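Local coordinates for nucleoprotein (Rift valley fever virus, PDB 3OV9) that encapsidates the viral single-stranded RNA genome as ring-forming oligomers, protecting it from nucleases and presenting it as the template for transcription and replication, at residues A[64-69]-A[101-106]; A[107-112]-A[146-151]; A[154-159]-A[209-214]; A[168-173]-A[239-244]. All coordinates share one frame; numbering follows the deposited sequence.

Overall arrangement
Interaction 2 lies centrally in this all-helical protein and meets each of the other three. It adjoins interaction 1 along helix 104-110, the first contact at the N-terminal end and the second at the C-terminal end, with centres 13 Å apart. It touches interaction 3, where G151 O lies 3.3 Å from R214 CZ, and interaction 4, where H146 O lies 3.3 Å from H169 CE1. Interactions 1 and 3 fall on opposite sides of the chain's centre, their centres about 28 Å apart. Interaction 1 carries K67, S105 and R106, which probably bind RNA; interaction 2 packs on F33, a further probable RNA-binding residue; interaction 3 contributes I209 to a sodium site.

Interaction 1: residues A[64-69]-A[101-106]; sequences RGNKPR and ELTLSR
With its CG swung opposite the backbone N (chi1 -160°), N66 carries its amide onto the first turn of helix 104-110, where S105 holds OG beside its own backbone N and against the amide carbon. N66 OD1 accepts a hydrogen bond from S105 N at 3.0 Å, bent only slightly (158°). The donor comes from above the carbonyl plane, 49° out of it, rather than along a lone pair. Water 1 accepts from L104 N at 2.9 Å and can also donate to N66 OD1. T103, in the N-cap position, takes the next N-H: T103 OG1 accepts from R106 N at 3.2 Å. Asparagine suits its place because its carbonyl reaches the N-H of S105 across the contact. Beside these polar contacts P68 and L104 meet tip to tip, P68 CG lying 3.8 Å from L104 CD1; L104 itself is buried against helix 50-63. G65 suits the turn before N66, because its backbone angles would jam a side chain against the preceding carbonyl. R106, extended, reaches the loop before the helix, with R106 NH1 donating to E101 O at 2.9 Å and further bonds to N96, P97 and S98. The arrangement is a helix N-terminus capped by its own threonine, with an asparagine from residues 64-69 accepting from one further N-H, in a part of the chain that holds K67, S105 and R106, which probably bind RNA.

Interaction 2: residues A[107-112]-A[146-151]; sequences VAAALA and HPSFAG
The imidazole of H146 has the proline that follows it on one face, P147 CD standing 3.3 Å above the plane and offset toward the rim, while the methyl of A108 comes in obliquely, A108 CB lying 4.1 Å from H146 CE1. The contact sets a 3-10 segment, 147-151, against the end of helix 104-110 in the core of an orthogonal helical bundle. H146 ties the start of that segment together through one nitrogen: S148 N donates to H146 ND1 almost straight (163°) but from 30° out of the ring plane. ND1 can accept this bond only when it is unprotonated. H146 ND1 also lies 2.8 Å from S148 OG, in a hydrogen bond whose direction is open. The pairing fixes the rotation of the serine hydroxyl and of the ring alike. S148 points toward the helix, its OG 3.6 Å from A108 CB. Small residues are what the place demands, for the backbones come within 4.4 Å between A109 CA and S148 CA. A112 fits for the same reason, A112 CB resting only 3.3 Å from S148 O. On another side A109 and A110 pack on F33, a probable RNA-binding residue, and L111 reaches R8 of the second subunit. Water 3 bridges the carbonyls of the two segments, donating to A109 O and S148 O, both at 2.9 Å.

Interaction 3: residues A[154-159]-A[209-214]; sequences DPSLPG and ISHEKR. With NA (sodium ion), chain E.
D154 and H211 cross at about a right angle, the carboxylate set against the CB of H211, with carboxylate and ring planes 27° apart. The side chain of D154 leaves the backbone with CG trans to N (chi1 177°), which brings D154 OD1 to 3.2 Å from H211 CB. P155 crosses the same ring likewise and meets it obliquely, P155 CG being 3.4 Å from H211 NE2. D154 OD1 is gripped from its own loop: S156 OG donates to it at 2.7 Å on the syn side, and S156 N donates at 2.9 Å from above the same face of the carboxylate. The second bond makes an Asx turn within the type I turn of 154-157: aspartate supplies the acceptor, proline at the second position favours the type I turn, and serine adds a hydroxyl donor. D154 OD2 faces H211 O, another acceptor, and its charge is met by a salt bridge to R215.

R214 CB packs beside D154, while the extended arginine runs back so that R214 NE donates to I209 O at 2.9 Å; NH1 bonds V153 and A203, NH2 bonds F208. I209 O also binds the sodium ion at 2.8 Å, together with S206 O and water 4. S210 caps helix 211-220, S210 OG accepting from K213 N. The turn packs against the start of helix 211-220, with L157 tucked against L218 of that helix just before the chain enters helix 159-180.

Interaction 4: residues A[168-173]-A[239-244]; sequences AHSLYL and QAYKTA
Two helices of the bundle cross here, the C-terminal helix 232-243 lying over the middle of helix 159-180. The short axes approach to 8.2 Å at a crossing angle of 54°, and the backbones are nearest between L171 CA and Y241 CA. A trans first torsion (chi1 -176°) carries the ring of Y241 across to lie flat along S170. S170 CB stands over one face of the ring, 3.7 Å from the centroid and 16° off the normal, a CH-pi contact. Serine suits the spot: its CB is slim enough for the phenol to come close, and its hydroxyl is satisfied within its own helix by L166 O. L171 supplies the apolar half. Its branched end spreads over the neighbouring turn, with L171 CD2 4.0 Å from A240 CB and L171 CD1 4.2 Å from A244 CB; alanines there leave the leucine its place. L171 CB and Y241 CB meet at 4.2 Å. K189 joins the last turn to the start of helix 189-204, giving hydrogen bonds to Y241 O and A244 O and a cation-pi contact to the Y241 ring. This is an oblique helix crossing packed through one tyrosine, one leucine and small residues, within the orthogonal bundle of this nucleoprotein.

Interaction 1: residues A[64-69]-A[101-106]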
loop_
_atom_site.group_PDB
_atom_site.type_symbol
_atom_site.label_atom_id
_atom_site.label_comp_id
_atom_site.label_asym_id
_atom_site.label_seq_id
_atom_site.Cartn_x
_atom_site.Cartn_y
_atom_site.Cartn_z
ATOM N N ARG A 64 -5.676 26.224 -21.359
ATOM C CA ARG A 64 -4.477 25.629 -20.751
ATOM C C ARG A 64 -4.642 25.251 -19.279
ATOM O O ARG A 64 -3.947 24.366 -18.782
ATOM C CB ARG A 64 -3.254 26.539 -20.927
ATOM C CG ARG A 64 -2.800 26.760 -22.372
ATOM C CD ARG A 64 -2.490 25.456 -23.127
ATOM N NE ARG A 64 -1.494 24.608 -22.462
ATOM C CZ ARG A 64 -0.176 24.673 -22.664
ATOM N NH1 ARG A 64 0.341 25.559 -23.505
ATOM N NH2 ARG A 64 0.633 23.845 -22.014
ATOM N N GLY A 65 -5.551 25.925 -18.580
ATOM C CA GLY A 65 -5.825 25.598 -17.184
ATOM C C GLY A 65 -5.408 26.665 -16.189
ATOM O O GLY A 65 -5.297 27.846 -16.528
ATOM N N ASN A 66 -5.162 26.233 -14.954
ATOM C CA ASN A 66 -4.964 27.145 -13.830
ATOM C C ASN A 66 -3.553 27.098 -13.236
ATOM O O ASN A 66 -3.326 27.577 -12.120
ATOM C CB ASN A 66 -6.015 26.855 -12.746
ATOM C CG ASN A 66 -6.213 28.020 -11.784
ATOM O OD1 ASN A 66 -6.141 29.185 -12.171
ATOM N ND2 ASN A 66 -6.477 27.702 -10.519
ATOM N N LYS A 67 -2.606 26.533 -13.985
ATOM C CA LYS A 67 -1.220 26.427 -13.525
ATOM C C LYS A 67 -0.247 27.134 -14.479
ATOM O O LYS A 67 0.339 26.493 -15.355
ATOM C CB LYS A 67 -0.820 24.959 -13.323
ATOM C CG LYS A 67 -1.616 24.236 -12.249
ATOM C CD LYS A 67 -1.062 22.842 -12.004
ATOM C CE LYS A 67 -1.733 22.168 -10.815
ATOM N NZ LYS A 67 -3.097 21.665 -11.140
ATOM N N PRO A 68 -0.070 28.460 -14.306
ATOM C CA PRO A 68 0.729 29.274 -15.229
ATOM C C PRO A 68 2.190 28.836 -15.382
ATOM O O PRO A 68 2.738 28.921 -16.481
ATOM C CB PRO A 68 0.651 30.675 -14.616
ATOM C CG PRO A 68 -0.603 30.667 -13.827
ATOM C CD PRO A 68 -0.681 29.292 -13.252
ATOM N N ARG A 69 2.810 28.372 -14.299
ATOM C CA ARG A 69 4.199 27.908 -14.367
ATOM C C ARG A 69 4.323 26.589 -15.126
ATOM O O ARG A 69 5.296 26.381 -15.862
ATOM C CB ARG A 69 4.819 27.801 -12.968
ATOM C CG ARG A 69 5.194 29.144 -12.342
ATOM C CD ARG A 69 6.351 29.828 -13.072
ATOM N NE ARG A 69 6.536 31.204 -12.613
ATOM C CZ ARG A 69 7.330 32.100 -13.194
ATOM N NH1 ARG A 69 8.035 31.783 -14.272
ATOM N NH2 ARG A 69 7.417 33.323 -12.691
ATOM N N GLU A 101 -4.896 37.240 -3.599
ATOM C CA GLU A 101 -4.121 36.685 -4.711
ATOM C C GLU A 101 -5.006 36.367 -5.912
ATOM O O GLU A 101 -6.108 35.829 -5.764
ATOM C CB GLU A 101 -3.375 35.420 -4.279
ATOM C CG GLU A 101 -2.385 35.604 -3.122
ATOM C CD GLU A 101 -1.036 36.163 -3.552
ATOM O OE1 GLU A 101 -0.836 36.440 -4.756
ATOM O OE2 GLU A 101 -0.167 36.324 -2.671
ATOM N N LEU A 102 -4.506 36.700 -7.099
ATOM C CA LEU A 102 -5.177 36.370 -8.353
ATOM C C LEU A 102 -4.743 35.007 -8.874
ATOM O O LEU A 102 -3.594 34.592 -8.687
ATOM C CB LEU A 102 -4.879 37.430 -9.421
ATOM C CG LEU A 102 -5.512 38.817 -9.299
ATOM C CD1 LEU A 102 -4.899 39.766 -10.320
ATOM C CD2 LEU A 102 -7.023 38.748 -9.473
ATOM N N THR A 103 -5.686 34.315 -9.510
ATOM C CA THR A 103 -5.411 33.118 -10.307
ATOM C C THR A 103 -6.169 33.272 -11.620
ATOM O O THR A 103 -7.092 34.086 -11.715
ATOM C CB THR A 103 -5.887 31.811 -9.626
ATOM O OG1 THR A 103 -7.322 31.782 -9.569
ATOM C CG2 THR A 103 -5.313 31.668 -8.226
ATOM N N LEU A 104 -5.784 32.488 -12.623
ATOM C CA LEU A 104 -6.462 32.508 -13.920
ATOM C C LEU A 104 -7.947 32.134 -13.818
ATOM O O LEU A 104 -8.793 32.791 -14.425
ATOM C CB LEU A 104 -5.737 31.601 -14.927
ATOM C CG LEU A 104 -4.288 31.960 -15.275
ATOM C CD1 LEU A 104 -3.653 30.848 -16.093
ATOM C CD2 LEU A 104 -4.195 33.284 -16.020
ATOM N N SER A 105 -8.254 31.100 -13.035
ATOM C CA SER A 105 -9.636 30.642 -12.851
ATOM C C SER A 105 -10.507 31.716 -12.199
ATOM O O SER A 105 -11.684 31.854 -12.534
ATOM C CB SER A 105 -9.687 29.355 -12.021
ATOM O OG SER A 105 -9.149 28.257 -12.737
ATOM N N ARG A 106 -9.922 32.469 -11.270
ATOM C CA ARG A 106 -10.643 33.544 -10.580
ATOM C C ARG A 106 -10.989 34.704 -11.515
ATOM O O ARG A 106 -12.052 35.312 -11.388
ATOM C CB ARG A 106 -9.851 34.033 -9.367
ATOM C CG ARG A 106 -9.910 33.061 -8.201
ATOM C CD ARG A 106 -9.032 33.488 -7.040
ATOM N NE ARG A 106 -9.062 32.490 -5.971
ATOM C CZ ARG A 106 -8.446 32.618 -4.799
ATOM N NH1 ARG A 106 -7.735 33.706 -4.522
ATOM N NH2 ARG A 106 -8.543 31.649 -3.900
HETATM O O HOH W 1 -3.598 30.681 -12.135
HETATM O O HOH W 2 -8.317 29.570 -8.469
#

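Interaction 2: residues A[107-112]-A[146-151]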
loop_
_atom_site.group_PDB
_atom_site.type_symbol
_atom_site.label_atom_id
_atom_site.label_comp_id
_atom_site.label_asym_id
_atom_site.label_seq_id
_atom_site.Cartn_x
_atom_site.Cartn_y
_atom_site.Cartn_z
ATOM N N VAL A 107 -10.093 35.005 -12.452
ATOM C CA VAL A 107 -10.371 36.023 -13.467
ATOM C C VAL A 107 -11.583 35.612 -14.317
ATOM O O VAL A 107 -12.509 36.405 -14.512
ATOM C CB VAL A 107 -9.130 36.320 -14.351
ATOM C CG1 VAL A 107 -9.484 37.301 -15.473
ATOM C CG2 VAL A 107 -7.993 36.884 -13.495
ATOM N N ALA A 108 -11.580 34.368 -14.794
ATOM C CA ALA A 108 -12.695 33.829 -15.574
ATOM C C ALA A 108 -14.011 33.849 -14.794
ATOM O O ALA A 108 -15.065 34.164 -15.351
ATOM C CB ALA A 108 -12.378 32.410 -16.052
ATOM N N ALA A 109 -13.938 33.525 -13.504
ATOM C CA ALA A 109 -15.126 33.451 -12.656
ATOM C C ALA A 109 -15.703 34.826 -12.332
ATOM O O ALA A 109 -16.926 35.017 -12.354
ATOM C CB ALA A 109 -14.815 32.691 -11.380
ATOM N N ALA A 110 -14.824 35.778 -12.035
ATOM C CA ALA A 110 -15.253 37.130 -11.691
ATOM C C ALA A 110 -15.835 37.848 -12.897
ATOM O O ALA A 110 -16.648 38.752 -12.736
ATOM C CB ALA A 110 -14.107 37.922 -11.108
ATOM N N LEU A 111 -15.411 37.438 -14.095
ATOM C CA LEU A 111 -15.860 38.042 -15.351
ATOM C C LEU A 111 -16.656 37.052 -16.227
ATOM O O LEU A 111 -16.527 37.032 -17.461
ATOM C CB LEU A 111 -14.661 38.654 -16.095
ATOM C CG LEU A 111 -13.871 39.733 -15.334
ATOM C CD1 LEU A 111 -12.486 39.948 -15.931
ATOM C CD2 LEU A 111 -14.638 41.051 -15.262
ATOM N N ALA A 112 -17.505 36.260 -15.571
ATOM C CA ALA A 112 -18.245 35.157 -16.198
ATOM C C ALA A 112 -19.139 35.555 -17.375
ATOM O O ALA A 112 -19.356 34.763 -18.295
ATOM C CB ALA A 112 -19.050 34.396 -15.153
ATOM N N HIS A 146 -18.146 25.962 -18.541
ATOM C CA HIS A 146 -17.082 26.312 -17.594
ATOM C C HIS A 146 -17.709 26.497 -16.213
ATOM O O HIS A 146 -18.866 26.911 -16.124
ATOM C CB HIS A 146 -16.326 27.572 -18.026
ATOM C CG HIS A 146 -14.985 27.714 -17.374
ATOM N ND1 HIS A 146 -14.770 28.526 -16.280
ATOM C CD2 HIS A 146 -13.799 27.113 -17.633
ATOM C CE1 HIS A 146 -13.505 28.441 -15.913
ATOM N NE2 HIS A 146 -12.894 27.588 -16.714
ATOM N N PRO A 147 -16.969 26.170 -15.128
ATOM C CA PRO A 147 -17.536 26.395 -13.790
ATOM C C PRO A 147 -17.954 27.850 -13.539
ATOM O O PRO A 147 -18.841 28.098 -12.713
ATOM C CB PRO A 147 -16.397 25.982 -12.855
ATOM C CG PRO A 147 -15.658 24.941 -13.629
ATOM C CD PRO A 147 -15.710 25.399 -15.060
ATOM N N SER A 148 -17.336 28.784 -14.265
ATOM C CA SER A 148 -17.689 30.209 -14.221
ATOM C C SER A 148 -19.178 30.467 -14.442
ATOM O O SER A 148 -19.719 31.443 -13.924
ATOM C CB SER A 148 -16.891 30.999 -15.271
ATOM O OG SER A 148 -15.497 30.896 -15.044
ATOM N N PHE A 149 -19.833 29.592 -15.208
ATOM C CA PHE A 149 -21.250 29.754 -15.555
ATOM C C PHE A 149 -22.170 29.846 -14.340
ATOM O O PHE A 149 -23.215 30.502 -14.396
ATOM C CB PHE A 149 -21.731 28.626 -16.484
ATOM C CG PHE A 149 -23.225 28.591 -16.664
ATOM C CD1 PHE A 149 -23.854 29.480 -17.531
ATOM C CD2 PHE A 149 -24.003 27.695 -15.938
ATOM C CE1 PHE A 149 -25.236 29.462 -17.683
ATOM C CE2 PHE A 149 -25.390 27.670 -16.083
ATOM C CZ PHE A 149 -26.005 28.558 -16.957
ATOM N N ALA A 150 -21.791 29.178 -13.254
ATOM C CA ALA A 150 -22.584 29.197 -12.022
ATOM C C ALA A 150 -22.921 30.617 -11.546
ATOM O O ALA A 150 -24.005 30.848 -11.005
ATOM C CB ALA A 150 -21.876 28.418 -10.929
ATOM N N GLY A 151 -22.003 31.558 -11.772
ATOM C CA GLY A 151 -22.198 32.964 -11.395
ATOM C C GLY A 151 -23.175 33.732 -12.274
ATOM O O GLY A 151 -23.424 34.918 -12.043
HETATM O O HOH W 3 -18.747 32.926 -11.575
#

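Interaction 3: residues A[154-159]-A[209-214]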
loop_
_atom_site.group_PDB
_atom_site.type_symbol
_atom_site.label_atom_id
_atom_site.label_comp_id
_atom_site.label_asym_id
_atom_site.label_seq_id
_atom_site.Cartn_x
_atom_site.Cartn_y
_atom_site.Cartn_z
ATOM N N ASP A 154 -29.537 32.737 -11.916
ATOM C CA ASP A 154 -30.450 33.489 -11.055
ATOM C C ASP A 154 -31.181 32.530 -10.110
ATOM O O ASP A 154 -32.049 31.774 -10.550
ATOM C CB ASP A 154 -31.449 34.265 -11.925
ATOM C CG ASP A 154 -32.499 35.021 -11.112
ATOM O OD1 ASP A 154 -32.414 35.047 -9.866
ATOM O OD2 ASP A 154 -33.419 35.592 -11.734
ATOM N N PRO A 155 -30.844 32.566 -8.802
ATOM C CA PRO A 155 -31.438 31.637 -7.830
ATOM C C PRO A 155 -32.910 31.921 -7.517
ATOM O O PRO A 155 -33.542 31.146 -6.793
ATOM C CB PRO A 155 -30.577 31.842 -6.579
ATOM C CG PRO A 155 -30.087 33.237 -6.689
ATOM C CD PRO A 155 -29.880 33.482 -8.161
ATOM N N SER A 156 -33.441 33.017 -8.054
ATOM C CA SER A 156 -34.848 33.375 -7.867
ATOM C C SER A 156 -35.758 32.820 -8.971
ATOM O O SER A 156 -36.974 33.023 -8.939
ATOM C CB SER A 156 -35.014 34.895 -7.736
ATOM O OG SER A 156 -34.911 35.546 -8.989
ATOM N N LEU A 157 -35.166 32.126 -9.945
ATOM C CA LEU A 157 -35.937 31.404 -10.959
ATOM C C LEU A 157 -36.863 30.373 -10.307
ATOM O O LEU A 157 -36.517 29.814 -9.261
ATOM C CB LEU A 157 -34.998 30.700 -11.948
ATOM C CG LEU A 157 -34.390 31.534 -13.080
ATOM C CD1 LEU A 157 -33.212 30.798 -13.702
ATOM C CD2 LEU A 157 -35.426 31.877 -14.140
ATOM N N PRO A 158 -38.043 30.120 -10.916
ATOM C CA PRO A 158 -38.940 29.080 -10.403
ATOM C C PRO A 158 -38.215 27.750 -10.217
ATOM O O PRO A 158 -37.353 27.396 -11.029
ATOM C CB PRO A 158 -40.003 28.968 -11.497
ATOM C CG PRO A 158 -40.056 30.322 -12.085
ATOM C CD PRO A 158 -38.634 30.817 -12.074
ATOM N N GLY A 159 -38.573 27.034 -9.154
ATOM C CA GLY A 159 -37.848 25.846 -8.697
ATOM C C GLY A 159 -37.473 24.887 -9.828
ATOM O O GLY A 159 -36.315 24.478 -9.938
ATOM N N ILE A 209 -23.371 40.385 -8.894
ATOM C CA ILE A 209 -24.305 40.488 -10.029
ATOM C C ILE A 209 -25.731 40.174 -9.560
ATOM O O ILE A 209 -26.016 39.061 -9.105
ATOM C CB ILE A 209 -23.895 39.623 -11.279
ATOM C CG1 ILE A 209 -22.431 39.870 -11.700
ATOM C CG2 ILE A 209 -24.857 39.852 -12.447
ATOM C CD1 ILE A 209 -22.096 41.291 -12.145
ATOM N N SER A 210 -26.609 41.172 -9.654
ATOM C CA SER A 210 -27.999 41.055 -9.200
ATOM C C SER A 210 -28.740 39.889 -9.857
ATOM O O SER A 210 -28.386 39.463 -10.962
ATOM C CB SER A 210 -28.757 42.364 -9.448
ATOM O OG SER A 210 -28.979 42.575 -10.832
ATOM N N HIS A 211 -29.764 39.379 -9.172
ATOM C CA HIS A 211 -30.608 38.313 -9.715
ATOM C C HIS A 211 -31.141 38.680 -11.097
ATOM O O HIS A 211 -31.157 37.853 -12.007
ATOM C CB HIS A 211 -31.778 38.001 -8.775
ATOM C CG HIS A 211 -31.364 37.426 -7.456
ATOM N ND1 HIS A 211 -32.224 37.333 -6.384
ATOM C CD2 HIS A 211 -30.180 36.926 -7.031
ATOM C CE1 HIS A 211 -31.591 36.792 -5.359
ATOM N NE2 HIS A 211 -30.348 36.538 -5.724
ATOM N N GLU A 212 -31.554 39.937 -11.241
ATOM C CA GLU A 212 -32.130 40.441 -12.482
ATOM C C GLU A 212 -31.113 40.498 -13.626
ATOM O O GLU A 212 -31.435 40.119 -14.755
ATOM C CB GLU A 212 -32.767 41.817 -12.254
ATOM C CG GLU A 212 -34.017 41.794 -11.362
ATOM C CD GLU A 212 -33.721 41.872 -9.860
ATOM O OE1 GLU A 212 -34.695 41.859 -9.074
ATOM O OE2 GLU A 212 -32.538 41.953 -9.459
ATOM N N LYS A 213 -29.898 40.963 -13.336
ATOM C CA LYS A 213 -28.832 41.004 -14.344
ATOM C C LYS A 213 -28.378 39.594 -14.730
ATOM O O LYS A 213 -28.056 39.342 -15.895
ATOM C CB LYS A 213 -27.636 41.836 -13.870
ATOM C CG LYS A 213 -27.849 43.352 -13.894
ATOM C CD LYS A 213 -26.578 44.112 -13.487
ATOM C CE LYS A 213 -26.311 44.048 -11.979
ATOM N NZ LYS A 213 -25.118 44.848 -11.584
ATOM N N ARG A 214 -28.357 38.685 -13.755
ATOM C CA ARG A 214 -28.044 37.277 -14.025
ATOM C C ARG A 214 -29.057 36.671 -14.993
ATOM O O ARG A 214 -28.673 36.051 -15.990
ATOM C CB ARG A 214 -27.987 36.460 -12.730
ATOM C CG ARG A 214 -26.707 36.622 -11.930
ATOM C CD ARG A 214 -26.881 36.050 -10.538
ATOM N NE ARG A 214 -25.686 36.202 -9.714
ATOM C CZ ARG A 214 -24.986 35.193 -9.201
ATOM N NH1 ARG A 214 -25.352 33.936 -9.420
ATOM N NH2 ARG A 214 -23.915 35.445 -8.463
HETATM NA NA NA E . -26.788 38.347 -6.470
HETATM O O HOH W 4 -27.455 40.201 -4.907
#

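Interaction 4: residues A[168-173]-A[239-244]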
loop_
_atom_site.group_PDB
_atom_site.type_symbol
_atom_site.label_atom_id
_atom_site.label_comp_id
_atom_site.label_asym_id
_atom_site.label_seq_id
_atom_site.Cartn_x
_atom_site.Cartn_y
_atom_site.Cartn_z
ATOM N N ALA A 168 -28.551 20.660 -16.154
ATOM C CA ALA A 168 -27.928 20.787 -17.476
ATOM C C ALA A 168 -26.451 21.167 -17.370
ATOM O O ALA A 168 -25.605 20.576 -18.040
ATOM C CB ALA A 168 -28.679 21.801 -18.333
ATOM N N HIS A 169 -26.155 22.152 -16.521
ATOM C CA HIS A 169 -24.783 22.589 -16.248
ATOM C C HIS A 169 -23.967 21.469 -15.598
ATOM O O HIS A 169 -22.787 21.292 -15.912
ATOM C CB HIS A 169 -24.807 23.847 -15.362
ATOM C CG HIS A 169 -23.455 24.322 -14.914
ATOM N ND1 HIS A 169 -22.423 24.587 -15.788
ATOM C CD2 HIS A 169 -22.984 24.612 -13.678
ATOM C CE1 HIS A 169 -21.369 25.004 -15.109
ATOM N NE2 HIS A 169 -21.682 25.028 -13.826
ATOM N N SER A 170 -24.612 20.712 -14.713
ATOM C CA SER A 170 -23.964 19.606 -13.998
ATOM C C SER A 170 -23.530 18.458 -14.915
ATOM O O SER A 170 -22.592 17.722 -14.586
ATOM C CB SER A 170 -24.859 19.087 -12.870
ATOM O OG SER A 170 -25.028 20.073 -11.860
ATOM N N LEU A 171 -24.202 18.308 -16.059
ATOM C CA LEU A 171 -23.791 17.317 -17.059
ATOM C C LEU A 171 -22.369 17.608 -17.531
ATOM O O LEU A 171 -21.534 16.700 -17.582
ATOM C CB LEU A 171 -24.761 17.266 -18.248
ATOM C CG LEU A 171 -24.501 16.169 -19.293
ATOM C CD1 LEU A 171 -24.924 14.795 -18.775
ATOM C CD2 LEU A 171 -25.199 16.482 -20.612
ATOM N N TYR A 172 -22.100 18.876 -17.858
ATOM C CA TYR A 172 -20.747 19.319 -18.200
ATOM C C TYR A 172 -19.765 19.150 -17.038
ATOM O O TYR A 172 -18.645 18.679 -17.240
ATOM C CB TYR A 172 -20.736 20.774 -18.697
ATOM C CG TYR A 172 -19.408 21.469 -18.473
ATOM C CD1 TYR A 172 -18.343 21.296 -19.361
ATOM C CD2 TYR A 172 -19.208 22.280 -17.355
ATOM C CE1 TYR A 172 -17.117 21.925 -19.146
ATOM C CE2 TYR A 172 -17.991 22.905 -17.129
ATOM C CZ TYR A 172 -16.951 22.726 -18.024
ATOM O OH TYR A 172 -15.749 23.355 -17.791
ATOM N N LEU A 173 -20.182 19.553 -15.836
ATOM C CA LEU A 173 -19.309 19.513 -14.658
ATOM C C LEU A 173 -18.876 18.090 -14.325
ATOM O O LEU A 173 -17.764 17.873 -13.843
ATOM C CB LEU A 173 -19.979 20.160 -13.443
ATOM C CG LEU A 173 -20.133 21.684 -13.428
ATOM C CD1 LEU A 173 -20.954 22.098 -12.222
ATOM C CD2 LEU A 173 -18.780 22.382 -13.416
ATOM N N GLN A 239 -32.277 16.238 -18.589
ATOM C CA GLN A 239 -32.707 14.845 -18.679
ATOM C C GLN A 239 -31.504 13.912 -18.837
ATOM O O GLN A 239 -31.457 12.845 -18.222
ATOM C CB GLN A 239 -33.710 14.668 -19.831
ATOM C CG GLN A 239 -34.079 13.215 -20.185
ATOM C CD GLN A 239 -34.760 12.452 -19.053
ATOM O OE1 GLN A 239 -34.599 11.236 -18.932
ATOM N NE2 GLN A 239 -35.527 13.155 -18.230
ATOM N N ALA A 240 -30.532 14.329 -19.646
ATOM C CA ALA A 240 -29.296 13.567 -19.832
ATOM C C ALA A 240 -28.518 13.390 -18.524
ATOM O O ALA A 240 -27.944 12.326 -18.284
ATOM C CB ALA A 240 -28.421 14.209 -20.904
ATOM N N TYR A 241 -28.511 14.420 -17.677
ATOM C CA TYR A 241 -27.845 14.341 -16.373
ATOM C C TYR A 241 -28.530 13.357 -15.422
ATOM O O TYR A 241 -27.857 12.657 -14.660
ATOM C CB TYR A 241 -27.727 15.724 -15.718
ATOM C CG TYR A 241 -26.960 15.713 -14.410
ATOM C CD1 TYR A 241 -25.585 15.470 -14.388
ATOM C CD2 TYR A 241 -27.607 15.943 -13.194
ATOM C CE1 TYR A 241 -24.876 15.453 -13.193
ATOM C CE2 TYR A 241 -26.904 15.929 -11.990
ATOM C CZ TYR A 241 -25.540 15.685 -12.000
ATOM O OH TYR A 241 -24.838 15.670 -10.817
ATOM N N LYS A 242 -29.862 13.315 -15.470
ATOM C CA LYS A 242 -30.656 12.387 -14.660
ATOM C C LYS A 242 -30.261 10.933 -14.899
ATOM O O LYS A 242 -30.129 10.157 -13.951
ATOM C CB LYS A 242 -32.150 12.559 -14.948
ATOM C CG LYS A 242 -32.810 13.709 -14.216
ATOM C CD LYS A 242 -34.113 14.103 -14.889
ATOM C CE LYS A 242 -34.723 15.330 -14.234
ATOM N NZ LYS A 242 -35.959 15.761 -14.943
ATOM N N THR A 243 -30.066 10.580 -16.168
ATOM C CA THR A 243 -29.786 9.198 -16.562
ATOM C C THR A 243 -28.288 8.919 -16.735
ATOM O O THR A 243 -27.891 7.789 -17.032
ATOM C CB THR A 243 -30.555 8.810 -17.852
ATOM O OG1 THR A 243 -30.212 9.710 -18.911
ATOM C CG2 THR A 243 -32.063 8.866 -17.618
ATOM N N ALA A 244 -27.465 9.949 -16.535
ATOM C CA ALA A 244 -26.011 9.830 -16.658
ATOM C C ALA A 244 -25.410 8.964 -15.553
ATOM O O ALA A 244 -25.964 8.870 -14.456
ATOM C CB ALA A 244 -25.362 11.210 -16.662
#